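Local coordinates for inactive glucansucrase (Lactobacillus reuteri, PDB 5JBD), which is an inactive glucansucrase, a member of glycoside hydrolase family 70 built round a TIM-type barrel, at residues Y418-E421 / Y422-A426; Y864-G868 / D869-F873; D294-G297 / Q298-D302. All coordinates share one frame; numbering follows the deposited sequence. Where two conformers were deposited one is given.

Each of the three contacts is local, made by two consecutive runs of residues, so none nests in or crosses another; along the chain they follow in the order 3, 1, 2. Interaction 3 lies within helix 291-304, which follows strand 279-282 of the parallel barrel sheet and packs back on it and on helix 249-263. Interaction 1 comes next, at the start of helix 420-434, lying against helix 392-406; it is on the opposite side of the chain's centre from interaction 3, about 42 Å away between centres. Interaction 2, near the C-terminal end, closes a tight turn in a loop after strand 841-845 and meets residues from far earlier in the chain, among them Tyr52.

Interaction 1. Residues Y418-E421 / Y422-A426; sequences YKVE and YANQA
The first turn of helix 420-434 is built here, and the two residues just ahead of it, Tyr418 and Lys419, lay part of their side chains against that turn: the tyrosine hydroxyl and the lysine methylenes. Lys419 and Tyr422 make the main side-chain contact, a CH-pi interaction in which Lys419 CB stands over one face of the Tyr422 ring, 4.0 Å from its centroid and displaced toward the rim. The lysine chain runs on along the CE2-CZ rim to the hydroxyl, where Lys419 CD comes 3.6 Å from Tyr422 OH. A chi1 of -65°, with CG anti to the carbonyl carbon, and two extended bonds after it set this course before the chain bends at chi4. In the backbone, Tyr422 N donates to Lys419 O at 3.0 Å, from above the carbonyl plane. The regular helical bonds follow: Asn424 N to Val420 O at 3.0 Å, and Gln425 N to Glu421 O at 3.1 Å.

Tyr418, with CG anti to the backbone N (chi1 -177°), brings its hydroxyl to the turn, OH lying 3.5 Å from Ala423 CB; the small methyl suits a buried position that has to admit a phenol. Arg702 makes a cation-pi contact with the Tyr418 ring, while Ile403 of helix 392-406 touches both tyrosines. Gln425 sends its amide onward to Glu429.

Lysine and tyrosine are both amphipathic, which fits them to the margin of a surface helix: aliphatic carbon meets aromatic carbon while the polar ends continue past. The CH-pi contact and the bond to Lys419 O together link the incoming loop to the helix start through dispersion as well as hydrogen bonding.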
loop_
_atom_site.group_PDB
_atom_site.type_symbol
_atom_site.label_atom_id
_atom_site.label_comp_id
_atom_site.label_asym_id
_atom_site.label_seq_id
_atom_site.Cartn_x
_atom_site.Cartn_y
_atom_site.Cartn_z
ATOM N N TYR A 418 7.734 11.352 -12.381
ATOM C CA TYR A 418 7.822 11.719 -10.965
ATOM C C TYR A 418 9.281 11.962 -10.596
ATOM O O TYR A 418 10.150 11.172 -10.969
ATOM C CB TYR A 418 7.232 10.602 -10.076
ATOM C CG TYR A 418 7.207 10.909 -8.592
ATOM C CD1 TYR A 418 8.312 10.646 -7.786
ATOM C CD2 TYR A 418 6.058 11.436 -7.977
ATOM C CE1 TYR A 418 8.292 10.915 -6.418
ATOM C CE2 TYR A 418 6.032 11.711 -6.615
ATOM C CZ TYR A 418 7.141 11.443 -5.835
ATOM O OH TYR A 418 7.127 11.702 -4.484
ATOM N N LYS A 419 9.528 13.026 -9.842
ATOM C CA LYS A 419 10.847 13.307 -9.285
ATOM C C LYS A 419 10.730 13.605 -7.792
ATOM O O LYS A 419 9.847 14.354 -7.374
ATOM C CB LYS A 419 11.488 14.494 -9.999
ATOM C CG LYS A 419 11.801 14.235 -11.467
ATOM C CD LYS A 419 12.430 15.462 -12.128
ATOM C CE LYS A 419 13.295 15.106 -13.335
ATOM N NZ LYS A 419 12.655 14.112 -14.250
ATOM N N VAL A 420 11.622 13.013 -6.993
ATOM C CA VAL A 420 11.688 13.283 -5.544
ATOM C C VAL A 420 11.782 14.791 -5.234
ATOM O O VAL A 420 11.222 15.254 -4.235
ATOM C CB VAL A 420 12.827 12.464 -4.853
ATOM C CG1 VAL A 420 14.215 12.947 -5.278
ATOM C CG2 VAL A 420 12.700 12.499 -3.334
ATOM N N GLU A 421 12.435 15.562 -6.113
ATOM C CA GLU A 421 12.592 17.007 -5.906
ATOM C C GLU A 421 11.215 17.710 -5.794
ATOM O O GLU A 421 11.066 18.683 -5.048
ATOM C CB GLU A 421 13.436 17.661 -7.023
ATOM C CG GLU A 421 14.957 17.345 -7.044
ATOM C CD GLU A 421 15.300 15.884 -7.343
ATOM O OE1 GLU A 421 14.628 15.272 -8.211
ATOM O OE2 GLU A 421 16.254 15.347 -6.727
ATOM N N TYR A 422 10.205 17.204 -6.509
ATOM C CA TYR A 422 8.844 17.769 -6.411
ATOM C C TYR A 422 8.229 17.523 -5.021
ATOM O O TYR A 422 7.575 18.401 -4.465
ATOM C CB TYR A 422 7.915 17.180 -7.472
ATOM C CG TYR A 422 8.370 17.266 -8.915
ATOM C CD1 TYR A 422 9.145 18.335 -9.383
ATOM C CD2 TYR A 422 7.987 16.287 -9.832
ATOM C CE1 TYR A 422 9.533 18.406 -10.716
ATOM C CE2 TYR A 422 8.376 16.346 -11.166
ATOM C CZ TYR A 422 9.140 17.410 -11.606
ATOM O OH TYR A 422 9.524 17.453 -12.926
ATOM N N ALA A 423 8.432 16.319 -4.482
ATOM C CA ALA A 423 7.980 15.989 -3.123
ATOM C C ALA A 423 8.642 16.880 -2.080
ATOM O O ALA A 423 7.977 17.344 -1.148
ATOM C CB ALA A 423 8.230 14.518 -2.793
ATOM N N ASN A 424 9.952 17.122 -2.237
ATOM C CA ASN A 424 10.684 17.978 -1.301
ATOM C C ASN A 424 10.123 19.396 -1.294
ATOM O O ASN A 424 10.005 20.014 -0.224
ATOM C CB ASN A 424 12.184 18.040 -1.650
ATOM C CG ASN A 424 12.883 16.712 -1.484
ATOM O OD1 ASN A 424 12.434 15.834 -0.743
ATOM N ND2 ASN A 424 14.011 16.554 -2.175
ATOM N N GLN A 425 9.808 19.902 -2.493
ATOM C CA GLN A 425 9.192 21.202 -2.665
ATOM C C GLN A 425 7.804 21.197 -2.012
ATOM O O GLN A 425 7.458 22.114 -1.284
ATOM C CB GLN A 425 9.066 21.546 -4.157
ATOM C CG GLN A 425 8.409 22.894 -4.446
ATOM C CD GLN A 425 8.095 23.108 -5.920
ATOM O OE1 GLN A 425 8.732 22.524 -6.799
ATOM N NE2 GLN A 425 7.103 23.942 -6.196
ATOM N N ALA A 426 7.017 20.167 -2.308
ATOM C CA ALA A 426 5.681 20.023 -1.701
ATOM C C ALA A 426 5.743 20.028 -0.166
ATOM O O ALA A 426 4.927 20.675 0.479
ATOM C CB ALA A 426 5.006 18.768 -2.222
#

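Interaction 2. Residues Y864-G868 / D869-F873; sequences YLNSG and DNKAF
The ring of Tyr864 receives the edge of the Phe873 ring on one face, in a T-shaped pair with centroids 5.4 Å apart and planes at 74°. Phe873 CD2 stands over that face, toward the rim, while the backbone N of Lys871 lies at the tyrosine's edge. The phenol end continues to the returning arm of the loop, where Tyr864 OH accepts a hydrogen bond from Ala872 N at 3.0 Å, nearly straight at 161°. Tyr864 CG, anti to the backbone N (chi1 -165°), carries the ring across the loop to both partners. The methyl of Ala872 packs beside the phenol, CB 3.8 Å from Tyr864 CZ.

Asn866 adds a second bridge: its ND2 donates to Phe873 O at 3.0 Å, with the acceptor close to the plane of the amide although the donor sits above the carbonyl plane. At the far end, Ser867 to Asn870 forms a type II' beta turn, closed by Asn870 N to Ser867 O at 3.1 Å. Gly868 fits its second position because the positive phi there is easy without a side chain. One water lies 2.8 Å from Leu865 O and 2.9 Å from Asn870 OD1 and also bonds Ser867 OG; it has more acceptors around it than protons to give, so they must share it.

Outside the turn, Tyr52 meets the Tyr864 ring edge-to-face and also touches Phe873, joining this loop to the N-terminal part of the chain. Tyrosine suits its buried place by combining an aromatic face for phenylalanine with a hydroxyl for a backbone N-H; side-chain bonds from Tyr864 and Asn866 thus join the two arms of the loop, alongside the turn's own backbone bond.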
loop_
_atom_site.group_PDB
_atom_site.type_symbol
_atom_site.label_atom_id
_atom_site.label_comp_id
_atom_site.label_asym_id
_atom_site.label_seq_id
_atom_site.Cartn_x
_atom_site.Cartn_y
_atom_site.Cartn_z
ATOM N N TYR A 864 10.903 -19.543 -31.486
ATOM C CA TYR A 864 10.985 -20.451 -30.338
ATOM C C TYR A 864 12.264 -21.242 -30.377
ATOM O O TYR A 864 12.696 -21.671 -31.446
ATOM C CB TYR A 864 9.774 -21.393 -30.301
ATOM C CG TYR A 864 9.581 -22.111 -28.983
ATOM C CD1 TYR A 864 8.894 -21.511 -27.925
ATOM C CD2 TYR A 864 10.078 -23.394 -28.793
ATOM C CE1 TYR A 864 8.716 -22.169 -26.715
ATOM C CE2 TYR A 864 9.907 -24.061 -27.590
ATOM C CZ TYR A 864 9.218 -23.454 -26.556
ATOM O OH TYR A 864 9.055 -24.137 -25.362
ATOM N N LEU A 865 12.861 -21.420 -29.203
ATOM C CA LEU A 865 14.073 -22.195 -29.055
ATOM C C LEU A 865 13.752 -23.410 -28.200
ATOM O O LEU A 865 13.539 -23.300 -26.994
ATOM C CB LEU A 865 15.162 -21.347 -28.413
ATOM C CG LEU A 865 16.520 -22.022 -28.280
ATOM C CD1 LEU A 865 17.074 -22.406 -29.653
ATOM C CD2 LEU A 865 17.473 -21.101 -27.536
ATOM N N ASN A 866 13.686 -24.567 -28.852
ATOM C CA ASN A 866 13.487 -25.838 -28.174
ATOM C C ASN A 866 14.829 -26.273 -27.618
ATOM O O ASN A 866 15.714 -26.676 -28.372
ATOM C CB ASN A 866 12.934 -26.879 -29.153
ATOM C CG ASN A 866 12.570 -28.196 -28.479
ATOM O OD1 ASN A 866 13.376 -28.795 -27.768
ATOM N ND2 ASN A 866 11.353 -28.662 -28.720
ATOM N N SER A 867 14.993 -26.150 -26.309
ATOM C CA SER A 867 16.193 -26.622 -25.623
ATOM C C SER A 867 15.883 -26.713 -24.138
ATOM O O SER A 867 15.019 -25.991 -23.638
ATOM C CB SER A 867 17.405 -25.692 -25.881
ATOM O OG SER A 867 17.309 -24.477 -25.158
ATOM N N GLY A 868 16.579 -27.596 -23.432
ATOM C CA GLY A 868 16.303 -27.831 -22.010
ATOM C C GLY A 868 14.847 -28.209 -21.766
ATOM O O GLY A 868 14.310 -29.071 -22.464
ATOM N N ASP A 869 14.207 -27.518 -20.821
ATOM C CA ASP A 869 12.800 -27.752 -20.450
ATOM C C ASP A 869 11.761 -27.091 -21.372
ATOM O O ASP A 869 10.561 -27.231 -21.142
ATOM C CB ASP A 869 12.538 -27.239 -19.029
ATOM C CG ASP A 869 13.410 -27.906 -17.984
ATOM O OD1 ASP A 869 13.829 -29.063 -18.183
ATOM O OD2 ASP A 869 13.662 -27.261 -16.943
ATOM N N ASN A 870 12.203 -26.369 -22.399
ATOM C CA ASN A 870 11.286 -25.639 -23.276
ATOM C C ASN A 870 11.009 -26.494 -24.519
ATOM O O ASN A 870 11.838 -26.576 -25.429
ATOM C CB ASN A 870 11.892 -24.272 -23.635
ATOM C CG ASN A 870 12.212 -23.432 -22.407
ATOM O OD1 ASN A 870 13.194 -22.715 -22.402
ATOM N ND2 ASN A 870 11.404 -23.536 -21.361
ATOM N N LYS A 871 9.836 -27.126 -24.543
ATOM C CA LYS A 871 9.486 -28.120 -25.556
ATOM C C LYS A 871 8.127 -27.875 -26.226
ATOM O O LYS A 871 7.571 -28.775 -26.849
ATOM C CB LYS A 871 9.501 -29.518 -24.915
ATOM C CG LYS A 871 10.821 -29.922 -24.265
ATOM C CD LYS A 871 10.775 -31.375 -23.796
ATOM C CE LYS A 871 12.050 -31.805 -23.075
ATOM N NZ LYS A 871 13.188 -32.069 -24.004
ATOM N N ALA A 872 7.603 -26.661 -26.127
ATOM C CA ALA A 872 6.261 -26.367 -26.650
ATOM C C ALA A 872 6.164 -26.447 -28.175
ATOM O O ALA A 872 5.119 -26.794 -28.707
ATOM C CB ALA A 872 5.792 -25.004 -26.164
ATOM N N PHE A 873 7.253 -26.106 -28.860
ATOM C CA PHE A 873 7.341 -26.124 -30.325
ATOM C C PHE A 873 8.720 -26.605 -30.740
ATOM O O PHE A 873 9.654 -26.571 -29.940
ATOM C CB PHE A 873 7.133 -24.714 -30.901
ATOM C CG PHE A 873 5.816 -24.095 -30.524
ATOM C CD1 PHE A 873 4.668 -24.357 -31.274
ATOM C CD2 PHE A 873 5.717 -23.261 -29.410
ATOM C CE1 PHE A 873 3.445 -23.800 -30.920
ATOM C CE2 PHE A 873 4.495 -22.697 -29.056
ATOM C CZ PHE A 873 3.358 -22.967 -29.811
HETATM O O HOH W 1 14.975 -22.645 -24.727
#

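Interaction 3. Residues D294-G297 / Q298-D302; sequences DQMG and QLMND
Across the two runs the backbone is regular alpha-helix, with four successive i to i+4 hydrogen bonds, from Gln298 N to Asp294 O at 2.9 Å through Asn301 N to Gly297 O at 2.9 Å. Met296 and Met300, one turn apart, lie side by side and point the same way, Met300 SD resting 4.1 Å from Met296 CG. Their first torsions differ: Met296 has CG anti to the backbone N (chi1 179°), whereas in Met300 it is anti to the carbonyl carbon (chi1 -68°), which keeps Met300 CG 3.5 Å from Met296 O. Both thioether chains bend at chi3 and pack on Phe280 of strand 279-282, a surface that flexible, unbranched methionine can follow, while Leu299, also buried, meets Leu256 and Glu259 of helix 249-263.

The polar side chains have their partners outside the two runs: Asp294 forms a salt bridge with Lys334 and a hydrogen bond with Gln226, Gln295 bonds Gln252, and Gln298 NE2 reaches Asp814. Asn301 OD1 accepts from the backbone N of Lys307, just past the helix's end.

The helix is thus held by two kinds of force: methionine and leucine supply dispersion contacts toward the barrel strand and the neighbouring helix, and amides and a carboxylate make directed bonds that tie it to surrounding segments.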
loop_
_atom_site.group_PDB
_atom_site.type_symbol
_atom_site.label_atom_id
_atom_site.label_comp_id
_atom_site.label_asym_id
_atom_site.label_seq_id
_atom_site.Cartn_x
_atom_site.Cartn_y
_atom_site.Cartn_z
ATOM N N ASP A 294 -11.391 -14.893 6.298
ATOM C CA ASP A 294 -11.935 -16.040 7.041
ATOM C C ASP A 294 -10.809 -16.900 7.619
ATOM O O ASP A 294 -10.830 -17.277 8.783
ATOM C CB ASP A 294 -12.797 -16.930 6.134
ATOM C CG ASP A 294 -14.129 -16.302 5.756
ATOM O OD1 ASP A 294 -14.643 -15.420 6.479
ATOM O OD2 ASP A 294 -14.696 -16.720 4.728
ATOM N N GLN A 295 -9.827 -17.198 6.773
ATOM C CA GLN A 295 -8.729 -18.123 7.123
ATOM C C GLN A 295 -7.799 -17.549 8.175
ATOM O O GLN A 295 -7.386 -18.266 9.090
ATOM C CB GLN A 295 -7.976 -18.526 5.850
ATOM C CG GLN A 295 -8.853 -19.430 4.987
ATOM C CD GLN A 295 -8.517 -19.446 3.513
ATOM O OE1 GLN A 295 -7.697 -18.658 3.018
ATOM N NE2 GLN A 295 -9.201 -20.331 2.787
ATOM N N MET A 296 -7.515 -16.254 8.074
ATOM C CA MET A 296 -6.749 -15.561 9.110
ATOM C C MET A 296 -7.458 -15.660 10.463
ATOM O O MET A 296 -6.834 -15.985 11.463
ATOM C CB MET A 296 -6.532 -14.095 8.742
ATOM C CG MET A 296 -5.758 -13.288 9.777
ATOM S SD MET A 296 -5.630 -11.540 9.406
ATOM C CE MET A 296 -4.280 -11.591 8.226
ATOM N N GLY A 297 -8.753 -15.356 10.489
ATOM C CA GLY A 297 -9.537 -15.480 11.717
ATOM C C GLY A 297 -9.544 -16.897 12.268
ATOM O O GLY A 297 -9.408 -17.104 13.478
ATOM N N GLN A 298 -9.662 -17.877 11.377
ATOM C CA GLN A 298 -9.653 -19.295 11.788
ATOM C C GLN A 298 -8.334 -19.678 12.459
ATOM O O GLN A 298 -8.343 -20.331 13.508
ATOM C CB GLN A 298 -9.928 -20.199 10.597
ATOM C CG GLN A 298 -10.159 -21.656 10.972
ATOM C CD GLN A 298 -10.277 -22.564 9.765
ATOM O OE1 GLN A 298 -10.383 -22.095 8.621
ATOM N NE2 GLN A 298 -10.261 -23.884 10.014
ATOM N N LEU A 299 -7.216 -19.263 11.862
ATOM C CA LEU A 299 -5.880 -19.522 12.425
ATOM C C LEU A 299 -5.736 -18.928 13.805
ATOM O O LEU A 299 -5.307 -19.595 14.742
ATOM C CB LEU A 299 -4.765 -18.955 11.527
ATOM C CG LEU A 299 -3.311 -19.073 12.028
ATOM C CD1 LEU A 299 -2.895 -20.535 12.142
ATOM C CD2 LEU A 299 -2.335 -18.329 11.133
ATOM N N MET A 300 -6.063 -17.649 13.917
ATOM C CA MET A 300 -5.890 -16.947 15.180
ATOM C C MET A 300 -6.834 -17.486 16.263
ATOM O O MET A 300 -6.445 -17.554 17.426
ATOM C CB MET A 300 -5.990 -15.435 14.959
ATOM C CG MET A 300 -4.781 -14.929 14.150
ATOM S SD MET A 300 -4.842 -13.193 13.731
ATOM C CE MET A 300 -4.618 -12.536 15.377
ATOM N N ASN A 301 -8.022 -17.942 15.877
ATOM C CA ASN A 301 -8.913 -18.651 16.817
ATOM C C ASN A 301 -8.373 -20.037 17.222
ATOM O O ASN A 301 -8.463 -20.426 18.390
ATOM C CB ASN A 301 -10.347 -18.774 16.272
ATOM C CG ASN A 301 -11.325 -19.315 17.311
ATOM O OD1 ASN A 301 -11.301 -18.908 18.475
ATOM N ND2 ASN A 301 -12.173 -20.251 16.898
ATOM N N ASP A 302 -7.828 -20.776 16.269
ATOM C CA ASP A 302 -7.171 -22.061 16.584
ATOM C C ASP A 302 -6.010 -21.898 17.561
ATOM O O ASP A 302 -5.875 -22.672 18.513
ATOM C CB ASP A 302 -6.665 -22.724 15.300
ATOM C CG ASP A 302 -7.774 -23.346 14.488
ATOM O OD1 ASP A 302 -8.939 -23.364 14.960
ATOM O OD2 ASP A 302 -7.469 -23.809 13.363
#